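Long-range contacts in nucleoside hydrolase, putative (Trypanosoma brucei, PDB 3FZ0), which belongs to the nucleoside hydrolase family, built on a central mixed beta sheet flanked by helices, and holds a calcium ion: residues 44-49 / 69-74; 134-139 / 180-185; 206-211 / 278-283; 212-217 / 341-346. The protein carries 2 engineered substitutions. All coordinates share one frame; numbering follows the deposited sequence.

Interaction 1. Residues 44-49 / 69-74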
loop_
_atom_site.group_PDB
_atom_site.type_symbol
_atom_site.label_atom_id
_atom_site.label_comp_id
_atom_site.label_asym_id
_atom_site.label_seq_id
_atom_site.Cartn_x
_atom_site.Cartn_y
_atom_site.Cartn_z
ATOM N N VAL B 44 -4.600 -27.312 1.590
ATOM C CA VAL B 44 -4.681 -28.089 2.811
ATOM C C VAL B 44 -3.487 -27.831 3.699
ATOM O O VAL B 44 -2.414 -27.421 3.245
ATOM C CB VAL B 44 -4.836 -29.615 2.557
ATOM C CG1 VAL B 44 -6.141 -29.870 1.756
ATOM C CG2 VAL B 44 -3.612 -30.201 1.863
ATOM N N GLU B 45 -3.700 -28.059 4.982
ATOM C CA GLU B 45 -2.648 -27.924 5.953
ATOM C C GLU B 45 -1.534 -28.973 5.752
ATOM O O GLU B 45 -1.800 -30.112 5.347
ATOM C CB GLU B 45 -3.271 -27.970 7.353
ATOM C CG GLU B 45 -2.711 -26.911 8.328
ATOM C CD GLU B 45 -2.010 -25.724 7.615
ATOM O OE1 GLU B 45 -0.728 -25.604 7.688
ATOM O OE2 GLU B 45 -2.767 -24.942 6.971
ATOM N N VAL B 46 -0.283 -28.580 6.021
ATOM C CA VAL B 46 0.883 -29.450 5.843
ATOM C C VAL B 46 0.722 -30.879 6.399
ATOM O O VAL B 46 1.130 -31.847 5.754
ATOM C CB VAL B 46 2.157 -28.787 6.399
ATOM C CG1 VAL B 46 3.325 -29.790 6.505
ATOM C CG2 VAL B 46 2.549 -27.626 5.500
ATOM N N ASN B 47 0.123 -31.013 7.581
ATOM C CA ASN B 47 -0.165 -32.339 8.125
ATOM C C ASN B 47 -1.067 -33.201 7.238
ATOM O O ASN B 47 -0.820 -34.386 7.047
ATOM C CB ASN B 47 -0.766 -32.228 9.517
ATOM C CG ASN B 47 0.286 -32.095 10.590
ATOM O OD1 ASN B 47 1.386 -32.635 10.460
ATOM N ND2 ASN B 47 -0.042 -31.382 11.665
ATOM N N GLN B 48 -2.118 -32.593 6.699
ATOM C CA GLN B 48 -3.017 -33.275 5.826
ATOM C C GLN B 48 -2.292 -33.515 4.500
ATOM O O GLN B 48 -2.406 -34.599 3.921
ATOM C CB GLN B 48 -4.280 -32.446 5.646
ATOM C CG GLN B 48 -5.339 -33.104 4.770
ATOM C CD GLN B 48 -5.796 -34.417 5.346
ATOM O OE1 GLN B 48 -6.353 -34.443 6.442
ATOM N NE2 GLN B 48 -5.538 -35.517 4.637
ATOM N N GLY B 49 -1.513 -32.535 4.036
ATOM C CA GLY B 49 -0.741 -32.714 2.817
ATOM C C GLY B 49 0.146 -33.957 2.846
ATOM O O GLY B 49 0.099 -34.807 1.910
ATOM N N GLY B 69 7.032 -28.804 5.022
ATOM C CA GLY B 69 7.475 -27.438 4.810
ATOM C C GLY B 69 6.710 -26.430 5.662
ATOM O O GLY B 69 6.242 -26.761 6.752
ATOM N N ALA B 70 6.607 -25.198 5.167
ATOM C CA ALA B 70 6.034 -24.087 5.908
ATOM C C ALA B 70 4.535 -24.244 6.113
ATOM O O ALA B 70 3.811 -24.653 5.194
ATOM C CB ALA B 70 6.319 -22.789 5.182
ATOM N N GLU B 71 4.072 -23.907 7.311
ATOM C CA GLU B 71 2.654 -24.024 7.666
ATOM C C GLU B 71 1.881 -22.739 7.387
ATOM O O GLU B 71 0.646 -22.713 7.433
ATOM C CB GLU B 71 2.499 -24.460 9.129
ATOM C CG GLU B 71 2.470 -25.977 9.253
ATOM C CD GLU B 71 2.821 -26.482 10.624
ATOM O OE1 GLU B 71 2.234 -25.990 11.613
ATOM O OE2 GLU B 71 3.692 -27.381 10.724
ATOM N N GLY B 72 2.609 -21.676 7.070
ATOM C CA GLY B 72 2.006 -20.407 6.724
ATOM C C GLY B 72 2.957 -19.578 5.886
ATOM O O GLY B 72 4.084 -19.982 5.624
ATOM N N PRO B 73 2.507 -18.411 5.448
ATOM C CA PRO B 73 3.286 -17.560 4.560
ATOM C C PRO B 73 4.639 -17.170 5.163
ATOM O O PRO B 73 4.834 -17.201 6.400
ATOM C CB PRO B 73 2.426 -16.295 4.411
ATOM C CG PRO B 73 1.075 -16.643 4.891
ATOM C CD PRO B 73 1.199 -17.840 5.802
ATOM N N LEU B 74 5.562 -16.799 4.283
ATOM C CA LEU B 74 6.831 -16.240 4.686
ATOM C C LEU B 74 6.648 -15.137 5.725
ATOM O O LEU B 74 7.409 -15.082 6.700
ATOM C CB LEU B 74 7.559 -15.676 3.452
ATOM C CG LEU B 74 9.026 -15.249 3.545
ATOM C CD1 LEU B 74 9.850 -16.416 4.019
ATOM C CD2 LEU B 74 9.503 -14.776 2.185
#
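Val46, in the first turn of helix 46-60, rests against Gly69, Ala70 and Glu71, which follow strand 66-68. This is a beta-alpha-beta crossover seen at its exit: strand 32-39, helix 46-60 and strand 66-68 run in succession at one border of the mixed sheet, and the start of the helix meets the loop that leaves the second strand.

The packing is carried by the valine. With CG1 anti to the backbone N (chi1 168°), that methyl is directed at Gly69, while Val46 CG2 meets Ala70 O at 3.2 Å. Lower on the same side chain, Val46 CB lies 4.0 Å from Glu71 CG. Ala70 turns its methyl away, toward Thr138 of helix 138-146, and its N-H bonds to Asn139.

The polar part is less comfortable. Glu45 stands at the N-cap position, and its OE1 accepts a weak bond from Val46 N (3.4 Å). The two glutamate side chains cross at about a right angle, their carboxylate planes 68° apart, with Glu45 OE1 4.9 Å from Glu71 OE1. Such like charges probably disfavour a closer approach, although the nearby helix start may ease the burden on Glu45.

Farther along the loop, Pro73 O accepts from Arg145 of a second subunit. Closer in, the carboxylate oxygen Glu45 OE1 stands 3.2 Å from the backbone carbonyl Glu71 O, two acceptors not bonded to each other.

Interaction 2. Residues 134-139 / 180-185. With CA (calcium ion), chain G.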
loop_
_atom_site.group_PDB
_atom_site.type_symbol
_atom_site.label_atom_id
_atom_site.label_comp_id
_atom_site.label_asym_id
_atom_site.label_seq_id
_atom_site.Cartn_x
_atom_site.Cartn_y
_atom_site.Cartn_z
ATOM N N LEU B 134 4.070 -26.140 -7.170
ATOM C CA LEU B 134 2.638 -26.240 -7.410
ATOM C C LEU B 134 1.793 -25.649 -6.293
ATOM O O LEU B 134 0.583 -25.934 -6.198
ATOM C CB LEU B 134 2.252 -27.700 -7.626
ATOM C CG LEU B 134 3.071 -28.484 -8.655
ATOM C CD1 LEU B 134 2.626 -29.945 -8.723
ATOM C CD2 LEU B 134 3.002 -27.819 -10.044
ATOM N N GLY B 135 2.398 -24.843 -5.442
ATOM C CA GLY B 135 1.649 -24.205 -4.374
ATOM C C GLY B 135 2.199 -22.832 -4.062
ATOM O O GLY B 135 2.909 -22.233 -4.892
ATOM N N PRO B 136 1.843 -22.292 -2.890
ATOM C CA PRO B 136 2.458 -21.057 -2.496
ATOM C C PRO B 136 3.957 -21.273 -2.479
ATOM O O PRO B 136 4.411 -22.377 -2.132
ATOM C CB PRO B 136 1.919 -20.857 -1.084
ATOM C CG PRO B 136 0.596 -21.528 -1.095
ATOM C CD PRO B 136 0.816 -22.734 -1.922
ATOM N N LEU B 137 4.717 -20.232 -2.820
ATOM C CA LEU B 137 6.173 -20.340 -2.929
ATOM C C LEU B 137 7.005 -20.300 -1.634
ATOM O O LEU B 137 8.229 -20.159 -1.690
ATOM C CB LEU B 137 6.682 -19.296 -3.916
ATOM C CG LEU B 137 6.046 -19.496 -5.291
ATOM C CD1 LEU B 137 6.096 -18.210 -6.106
ATOM C CD2 LEU B 137 6.762 -20.657 -5.986
ATOM N N THR B 138 6.368 -20.449 -0.484
ATOM C CA THR B 138 7.056 -20.256 0.774
ATOM C C THR B 138 8.353 -21.051 0.938
ATOM O O THR B 138 9.390 -20.456 1.304
ATOM C CB THR B 138 6.164 -20.536 1.967
ATOM O OG1 THR B 138 4.864 -19.998 1.724
ATOM C CG2 THR B 138 6.787 -19.913 3.252
ATOM N N ASN B 139 8.304 -22.378 0.724
ATOM C CA ASN B 139 9.491 -23.206 0.863
ATOM C C ASN B 139 10.596 -22.764 -0.089
ATOM O O ASN B 139 11.760 -22.672 0.287
ATOM C CB ASN B 139 9.182 -24.702 0.638
ATOM C CG ASN B 139 8.249 -25.275 1.690
ATOM O OD1 ASN B 139 8.212 -24.787 2.834
ATOM N ND2 ASN B 139 7.459 -26.294 1.301
ATOM N N GLU B 180 -4.274 -14.703 -8.451
ATOM C CA GLU B 180 -4.436 -16.150 -8.412
ATOM C C GLU B 180 -4.087 -16.683 -6.995
ATOM O O GLU B 180 -3.190 -16.161 -6.311
ATOM C CB GLU B 180 -3.541 -16.756 -9.517
ATOM C CG GLU B 180 -3.477 -18.294 -9.653
ATOM C CD GLU B 180 -2.618 -18.930 -8.598
ATOM O OE1 GLU B 180 -1.565 -18.370 -8.253
ATOM O OE2 GLU B 180 -3.001 -19.986 -8.087
ATOM N N PHE B 181 -4.775 -17.737 -6.566
ATOM C CA PHE B 181 -4.541 -18.373 -5.246
ATOM C C PHE B 181 -3.088 -18.488 -4.723
ATOM O O PHE B 181 -2.785 -17.983 -3.648
ATOM C CB PHE B 181 -5.233 -19.750 -5.173
ATOM C CG PHE B 181 -5.150 -20.401 -3.814
ATOM C CD1 PHE B 181 -5.958 -19.962 -2.767
ATOM C CD2 PHE B 181 -4.247 -21.447 -3.580
ATOM C CE1 PHE B 181 -5.873 -20.550 -1.490
ATOM C CE2 PHE B 181 -4.155 -22.053 -2.303
ATOM C CZ PHE B 181 -4.976 -21.607 -1.257
ATOM N N ASN B 182 -2.217 -19.183 -5.445
ATOM C CA ASN B 182 -0.864 -19.462 -4.936
ATOM C C ASN B 182 -0.098 -18.151 -4.743
ATOM O O ASN B 182 0.599 -17.956 -3.742
ATOM C CB ASN B 182 -0.067 -20.381 -5.896
ATOM C CG ASN B 182 -0.592 -21.812 -5.950
ATOM O OD1 ASN B 182 -1.189 -22.290 -5.001
ATOM N ND2 ASN B 182 -0.322 -22.510 -7.065
ATOM N N SER B 183 -0.215 -17.261 -5.722
ATOM C CA SER B 183 0.392 -15.942 -5.657
ATOM C C SER B 183 -0.147 -15.176 -4.449
ATOM O O SER B 183 0.643 -14.684 -3.622
ATOM C CB SER B 183 0.123 -15.163 -6.953
ATOM O OG SER B 183 0.934 -13.988 -7.039
ATOM N N HIS B 184 -1.477 -15.083 -4.348
ATOM C CA HIS B 184 -2.128 -14.392 -3.242
ATOM C C HIS B 184 -1.737 -15.001 -1.886
ATOM O O HIS B 184 -1.587 -14.291 -0.928
ATOM C CB HIS B 184 -3.656 -14.396 -3.425
ATOM C CG HIS B 184 -4.383 -13.480 -2.495
ATOM N ND1 HIS B 184 -5.728 -13.610 -2.228
ATOM C CD2 HIS B 184 -3.959 -12.418 -1.768
ATOM C CE1 HIS B 184 -6.103 -12.672 -1.377
ATOM N NE2 HIS B 184 -5.049 -11.929 -1.085
ATOM N N CYS B 185 -1.546 -16.310 -1.837
ATOM C CA CYS B 185 -1.176 -17.017 -0.601
ATOM C C CYS B 185 0.120 -16.503 -0.066
ATOM O O CYS B 185 0.290 -16.353 1.141
ATOM C CB CYS B 185 -1.040 -18.516 -0.845
ATOM S SG CYS B 185 -2.603 -19.404 -0.710
HETATM CA CA CA G . -1.487 -26.867 -5.950
HETATM O O HOH W 1 3.228 -17.689 -3.439
HETATM O O HOH W 2 -1.725 -25.154 -7.461
HETATM O O HOH W 3 -2.345 -24.697 -4.594
HETATM O O HOH W 4 -3.901 -26.979 -6.336
#
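The amide of Asn182 lies face-on over the backbone of Gly135, its CG 3.5 Å from Gly135 C, and by direction the side chains of Asn182 and Pro136 cross at about a right angle. CG sits beside the backbone N (chi1 -69°), which carries the amide toward the calcium site. There Asn182 ND2 donates to water 2 at 3.0 Å and also to Met165 O. Water 2 is itself a calcium ligand, as is Leu134 O at 2.3 Å from the ion, so Asn182 acts as a second-shell residue. Asp14, Asp19 and Asp283 complete the protein ligands.

On the far side of the proline from Gly135, Pro136 CG packs on Cys185 CB at 3.4 Å. Water 1 spans the backbones as well, accepting from Leu137 N (3.0 Å) and donating to Asn182 O (2.7 Å). Helix 181-185 is capped by Glu180, whose OE2 takes the nearly straight bond from Asn182 N (2.9 Å, 175°) and whose OE1 takes that from Ser183 N.

The contact thus sits at the exits of two neighbouring parallel strands: one segment leads from strand 127-133 into helix 138-146, while Leu137 and Glu180 touch strand 162-165.

Interaction 3. Residues 206-211 / 278-283. With CA (calcium ion), chain G.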
loop_
_atom_site.group_PDB
_atom_site.type_symbol
_atom_site.label_atom_id
_atom_site.label_comp_id
_atom_site.label_asym_id
_atom_site.label_seq_id
_atom_site.Cartn_x
_atom_site.Cartn_y
_atom_site.Cartn_z
ATOM N N VAL B 206 3.556 -20.556 -15.270
ATOM C CA VAL B 206 2.354 -21.241 -15.725
ATOM C C VAL B 206 1.156 -20.667 -14.946
ATOM O O VAL B 206 0.853 -21.068 -13.801
ATOM C CB VAL B 206 2.516 -22.748 -15.641
ATOM C CG1 VAL B 206 1.272 -23.481 -16.227
ATOM C CG2 VAL B 206 3.841 -23.160 -16.369
ATOM N N ASN B 207 0.512 -19.691 -15.583
ATOM C CA ASN B 207 -0.495 -18.865 -14.934
ATOM C C ASN B 207 -1.875 -19.450 -15.117
ATOM O O ASN B 207 -2.086 -20.351 -15.945
ATOM C CB ASN B 207 -0.464 -17.435 -15.493
ATOM C CG ASN B 207 -0.463 -17.411 -17.002
ATOM O OD1 ASN B 207 -1.509 -17.478 -17.645
ATOM N ND2 ASN B 207 0.728 -17.370 -17.585
ATOM N N TRP B 208 -2.820 -18.891 -14.370
ATOM C CA TRP B 208 -4.205 -19.337 -14.372
ATOM C C TRP B 208 -4.846 -19.411 -15.773
ATOM O O TRP B 208 -5.385 -20.469 -16.153
ATOM C CB TRP B 208 -5.023 -18.440 -13.433
ATOM C CG TRP B 208 -6.518 -18.640 -13.464
ATOM C CD1 TRP B 208 -7.448 -17.713 -13.849
ATOM C CD2 TRP B 208 -7.250 -19.804 -13.067
ATOM N NE1 TRP B 208 -8.690 -18.220 -13.710
ATOM C CE2 TRP B 208 -8.618 -19.502 -13.233
ATOM C CE3 TRP B 208 -6.888 -21.081 -12.605
ATOM C CZ2 TRP B 208 -9.657 -20.451 -12.968
ATOM C CZ3 TRP B 208 -7.916 -22.023 -12.318
ATOM C CH2 TRP B 208 -9.277 -21.700 -12.509
ATOM N N GLU B 209 -4.784 -18.321 -16.534
ATOM C CA GLU B 209 -5.490 -18.239 -17.826
ATOM C C GLU B 209 -4.960 -19.235 -18.845
ATOM O O GLU B 209 -5.713 -19.847 -19.555
ATOM C CB GLU B 209 -5.476 -16.822 -18.414
ATOM C CG GLU B 209 -6.217 -15.775 -17.554
ATOM C CD GLU B 209 -5.324 -15.096 -16.502
ATOM O OE1 GLU B 209 -4.301 -15.690 -16.120
ATOM O OE2 GLU B 209 -5.641 -13.964 -16.054
ATOM N N VAL B 210 -3.663 -19.465 -18.881
ATOM C CA VAL B 210 -3.176 -20.469 -19.806
ATOM C C VAL B 210 -3.630 -21.873 -19.399
ATOM O O VAL B 210 -3.825 -22.719 -20.274
ATOM C CB VAL B 210 -1.645 -20.380 -20.043
ATOM C CG1 VAL B 210 -0.859 -20.957 -18.869
ATOM C CG2 VAL B 210 -1.299 -21.074 -21.322
ATOM N N THR B 211 -3.834 -22.122 -18.107
ATOM C CA THR B 211 -4.343 -23.447 -17.692
ATOM C C THR B 211 -5.838 -23.570 -17.968
ATOM O O THR B 211 -6.307 -24.628 -18.383
ATOM C CB THR B 211 -3.952 -23.851 -16.254
ATOM O OG1 THR B 211 -4.679 -23.053 -15.317
ATOM C CG2 THR B 211 -2.412 -23.680 -16.027
ATOM N N THR B 278 -16.038 -28.061 -19.027
ATOM C CA THR B 278 -14.589 -28.290 -18.880
ATOM C C THR B 278 -14.131 -28.332 -17.423
ATOM O O THR B 278 -14.736 -27.705 -16.554
ATOM C CB THR B 278 -13.716 -27.267 -19.653
ATOM O OG1 THR B 278 -13.688 -26.048 -18.933
ATOM C CG2 THR B 278 -14.242 -26.999 -21.033
ATOM N N CYS B 279 -13.068 -29.100 -17.196
ATOM C CA CYS B 279 -12.424 -29.226 -15.918
ATOM C C CYS B 279 -10.963 -28.763 -16.037
ATOM O O CYS B 279 -10.178 -29.344 -16.794
ATOM C CB CYS B 279 -12.487 -30.684 -15.468
ATOM S SG CYS B 279 -11.769 -30.915 -13.827
ATOM N N VAL B 280 -10.608 -27.719 -15.288
ATOM C CA VAL B 280 -9.281 -27.118 -15.338
ATOM C C VAL B 280 -8.388 -27.826 -14.337
ATOM O O VAL B 280 -8.770 -27.970 -13.191
ATOM C CB VAL B 280 -9.345 -25.630 -14.977
ATOM C CG1 VAL B 280 -7.993 -24.949 -15.176
ATOM C CG2 VAL B 280 -10.411 -24.931 -15.813
ATOM N N VAL B 281 -7.208 -28.274 -14.774
ATOM C CA VAL B 281 -6.260 -28.998 -13.916
ATOM C C VAL B 281 -4.890 -28.284 -13.875
ATOM O O VAL B 281 -3.911 -28.787 -14.385
ATOM C CB VAL B 281 -6.109 -30.483 -14.384
ATOM C CG1 VAL B 281 -5.400 -31.303 -13.330
ATOM C CG2 VAL B 281 -7.463 -31.094 -14.656
ATOM N N PRO B 282 -4.819 -27.101 -13.253
ATOM C CA PRO B 282 -3.647 -26.214 -13.412
ATOM C C PRO B 282 -2.291 -26.824 -13.137
ATOM O O PRO B 282 -1.370 -26.657 -13.968
ATOM C CB PRO B 282 -3.941 -25.053 -12.461
ATOM C CG PRO B 282 -5.454 -24.993 -12.456
ATOM C CD PRO B 282 -5.849 -26.476 -12.400
ATOM N N ASP B 283 -2.125 -27.500 -11.996
ATOM C CA ASP B 283 -0.789 -28.061 -11.670
ATOM C C ASP B 283 -0.287 -29.071 -12.693
ATOM O O ASP B 283 0.914 -29.167 -12.914
ATOM C CB ASP B 283 -0.782 -28.679 -10.284
ATOM C CG ASP B 283 -0.970 -27.650 -9.199
ATOM O OD1 ASP B 283 -0.632 -26.475 -9.423
ATOM O OD2 ASP B 283 -1.458 -28.007 -8.107
HETATM CA CA CA G . -1.487 -26.867 -5.950
HETATM O O HOH W 5 -6.198 -27.257 -17.151
HETATM O O HOH W 2 -1.725 -25.154 -7.461
HETATM O O HOH W 3 -2.345 -24.697 -4.594
HETATM O O HOH W 4 -3.901 -26.979 -6.336
#
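The indole of Trp208 meets Pro282 at its edge, where Pro282 CG lies near the ring plane, 3.9 Å from Trp208 CZ3. Val280 comes to the same corner of the ring obliquely, with CG1 4.1 Å from CZ3 of Trp208. The tryptophan and proline side chains lie side by side and point the same way, whereas Val280 crosses the indole at about a right angle. At the pyrrole edge, Trp208 NE1 bonds to Tyr322 of a third subunit, fixing the ring from the other end. The other flat group, the Asp283 carboxylate, divides its oxygens: OD2 of Asp283 binds calcium at 2.4 Å, and its OD1 accepts from the calcium-bound water 2 at 2.6 Å.

Thr211 lies against the proline, its side chain crossing that of Pro282 at about a right angle. Its hydroxyl is set between the backbone N and the carbonyl carbon (chi1 71°), from where Thr211 OG1 donates back to Trp208 O at 2.8 Å. The same oxygen packs on Pro282 CG at 3.5 Å. Water 5 joins the backbones, donating to Thr211 O (2.9 Å) and accepting from Val281 N.

Pro282, at the start of helix 282-291, is packed against helix 208-212 right beside the calcium ligand Asp283. With the threonine proton spent inside its own helix, the direct contact is van der Waals in character and one water supplies the polar link.

Interaction 4. Residues 212-217 / 341-346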
loop_
_atom_site.group_PDB
_atom_site.type_symbol
_atom_site.label_atom_id
_atom_site.label_comp_id
_atom_site.label_asym_id
_atom_site.label_seq_id
_atom_site.Cartn_x
_atom_site.Cartn_y
_atom_site.Cartn_z
ATOM N N VAL B 212 -6.587 -22.482 -17.796
ATOM C CA VAL B 212 -7.994 -22.489 -18.164
ATOM C C VAL B 212 -8.158 -22.829 -19.667
ATOM O O VAL B 212 -9.139 -23.499 -20.079
ATOM C CB VAL B 212 -8.664 -21.132 -17.847
ATOM C CG1 VAL B 212 -10.127 -21.057 -18.445
ATOM C CG2 VAL B 212 -8.666 -20.897 -16.343
ATOM N N ASN B 213 -7.193 -22.354 -20.462
ATOM C CA ASN B 213 -7.170 -22.548 -21.903
ATOM C C ASN B 213 -6.766 -23.948 -22.342
ATOM O O ASN B 213 -6.867 -24.290 -23.520
ATOM C CB ASN B 213 -6.208 -21.563 -22.542
ATOM C CG ASN B 213 -6.355 -21.521 -24.052
ATOM O OD1 ASN B 213 -5.424 -21.852 -24.800
ATOM N ND2 ASN B 213 -7.549 -21.160 -24.507
ATOM N N SER B 214 -6.274 -24.745 -21.395
ATOM C CA SER B 214 -5.875 -26.135 -21.670
ATOM C C SER B 214 -6.491 -27.100 -20.639
ATOM O O SER B 214 -5.778 -27.676 -19.815
ATOM C CB SER B 214 -4.350 -26.255 -21.656
ATOM O OG SER B 214 -3.980 -27.544 -22.032
ATOM N N PRO B 215 -7.822 -27.250 -20.669
ATOM C CA PRO B 215 -8.489 -28.080 -19.669
ATOM C C PRO B 215 -8.753 -29.474 -20.189
ATOM O O PRO B 215 -8.473 -29.791 -21.350
ATOM C CB PRO B 215 -9.837 -27.377 -19.516
ATOM C CG PRO B 215 -10.115 -26.776 -20.898
ATOM C CD PRO B 215 -8.790 -26.647 -21.615
ATOM N N MET B 216 -9.362 -30.313 -19.369
ATOM C CA MET B 216 -9.968 -31.507 -19.950
ATOM C C MET B 216 -11.482 -31.326 -19.961
ATOM O O MET B 216 -12.045 -30.611 -19.117
ATOM C CB MET B 216 -9.538 -32.783 -19.245
ATOM C CG MET B 216 -10.000 -32.873 -17.845
ATOM S SD MET B 216 -9.469 -34.398 -17.068
ATOM C CE MET B 216 -9.863 -33.978 -15.342
ATOM N N THR B 217 -12.121 -31.924 -20.945
ATOM C CA THR B 217 -13.565 -32.041 -20.975
ATOM C C THR B 217 -14.030 -33.091 -19.946
ATOM O O THR B 217 -13.315 -34.076 -19.680
ATOM C CB THR B 217 -13.978 -32.479 -22.403
ATOM O OG1 THR B 217 -13.824 -31.370 -23.304
ATOM C CG2 THR B 217 -15.382 -32.932 -22.440
ATOM N N THR B 341 1.582 -18.419 -22.565
ATOM C CA THR B 341 0.262 -17.935 -22.985
ATOM C C THR B 341 -0.569 -18.937 -23.771
ATOM O O THR B 341 -1.779 -18.774 -23.866
ATOM C CB THR B 341 0.314 -16.592 -23.734
ATOM O OG1 THR B 341 1.121 -16.732 -24.900
ATOM C CG2 THR B 341 0.904 -15.457 -22.817
ATOM N N LYS B 342 0.087 -19.949 -24.337
ATOM C CA LYS B 342 -0.585 -21.103 -24.922
ATOM C C LYS B 342 0.164 -22.431 -24.765
ATOM O O LYS B 342 1.344 -22.536 -25.112
ATOM C CB LYS B 342 -0.941 -20.898 -26.398
ATOM C CG LYS B 342 -1.915 -21.983 -26.842
ATOM C CD LYS B 342 -2.657 -21.637 -28.074
ATOM C CE LYS B 342 -3.658 -22.780 -28.482
ATOM N NZ LYS B 342 -4.869 -22.864 -27.588
ATOM N N VAL B 343 -0.561 -23.425 -24.258
ATOM C CA VAL B 343 -0.099 -24.798 -24.134
ATOM C C VAL B 343 -0.855 -25.718 -25.082
ATOM O O VAL B 343 -2.066 -25.560 -25.293
ATOM C CB VAL B 343 -0.209 -25.296 -22.684
ATOM C CG1 VAL B 343 -0.039 -26.809 -22.583
ATOM C CG2 VAL B 343 0.869 -24.603 -21.822
ATOM N N ASP B 344 -0.122 -26.681 -25.652
ATOM C CA ASP B 344 -0.653 -27.654 -26.617
ATOM C C ASP B 344 -1.630 -28.570 -25.889
ATOM O O ASP B 344 -1.206 -29.423 -25.113
ATOM C CB ASP B 344 0.506 -28.455 -27.190
ATOM C CG ASP B 344 0.103 -29.350 -28.335
ATOM O OD1 ASP B 344 -1.008 -29.934 -28.335
ATOM O OD2 ASP B 344 0.934 -29.498 -29.257
ATOM N N ASN B 345 -2.929 -28.358 -26.107
ATOM C CA ASN B 345 -3.979 -29.168 -25.439
ATOM C C ASN B 345 -3.883 -30.668 -25.764
ATOM O O ASN B 345 -3.994 -31.510 -24.898
ATOM C CB ASN B 345 -5.405 -28.673 -25.743
ATOM C CG ASN B 345 -6.427 -29.293 -24.809
ATOM O OD1 ASN B 345 -6.280 -29.205 -23.575
ATOM N ND2 ASN B 345 -7.434 -29.971 -25.372
ATOM N N GLU B 346 -3.659 -30.958 -27.035
ATOM C CA GLU B 346 -3.465 -32.305 -27.529
ATOM C C GLU B 346 -2.342 -33.055 -26.756
ATOM O O GLU B 346 -2.558 -34.178 -26.311
ATOM C CB GLU B 346 -3.204 -32.234 -29.031
ATOM C CG GLU B 346 -3.372 -33.545 -29.784
ATOM C CD GLU B 346 -3.874 -33.325 -31.237
ATOM O OE1 GLU B 346 -4.350 -32.189 -31.561
ATOM O OE2 GLU B 346 -3.817 -34.306 -32.049
HETATM O O HOH W 6 -3.347 -23.078 -23.245
HETATM O O HOH W 7 -4.566 -24.879 -25.671
#
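Ser214 and Asn345 bring the two backbones closest, with 5.2 Å between Ser214 CA and Asn345 CA. Toward the other end they diverge, and Asn213 CA stands 7.4 Å from Lys342 CA. Residues 212-217 form the link from helix 208-212 to the short strand 216-217; residues 341-346 finish strand 337-343 and turn, with Asp344 at the N-cap position, into helix 345-356.

The gap at the wider end is spanned by a long side chain. Lys342 runs extended as far as CE and then bends (chi4 73°), so that NZ reaches Asn213 OD1 at 3.0 Å. The bond arrives in the carbonyl plane on a lone pair, with a C=O...N angle of 142°. Water 6 is placed to donate to Asn213 OD1 at 2.9 Å, and it takes the N-H of Val343. Water 7 accepts from Lys342 NZ (2.8 Å) and probably donates to Val343 O (2.6 Å), with Asn213 O also in range, which would tie the ammonium group through this water to its own strand.

Thr341 and Lys342 both face Asp298 of the antiparallel strand 296-306, a classic beta bulge in the central mixed sheet. Val343 comes after it, its side chain packed on Val285, Leu288 and Val289 of helix 282-291.

At the closer end, Ser214 OG lies anti to its own N (chi1 -175°) and touches Val343 CG1 at 4.0 Å. Asn345 points its side chain toward Ser214 and Pro215, crossing the proline ring at about a right angle. Beyond them Met216 pairs with Cys279 of strand 278-279 and packs on Leu352 of helix 345-356.

In the fold
From the N terminus, interaction 1 closes first, a short loop of 19 residues holding the rest of helix 46-60 and strand 66-68. Interaction 2 follows in series, closing a 40-residue excursion that runs from helix 138-146 through strand 162-165 to helix 181-185; the two touch where the loop after strand 66-68 meets helix 138-146. Interactions 3 and 4 come later and cross, because the consecutive segments 206-211 and 212-217 find their partners in the same order, 278-283 before 341-346. They share the two-stranded sheet of 216-217 and 278-279. The calcium ion joins interactions 2 and 3, whereas interactions 1 and 4 lie on opposite sides of the chain's centre, about 29 Å apart between centres.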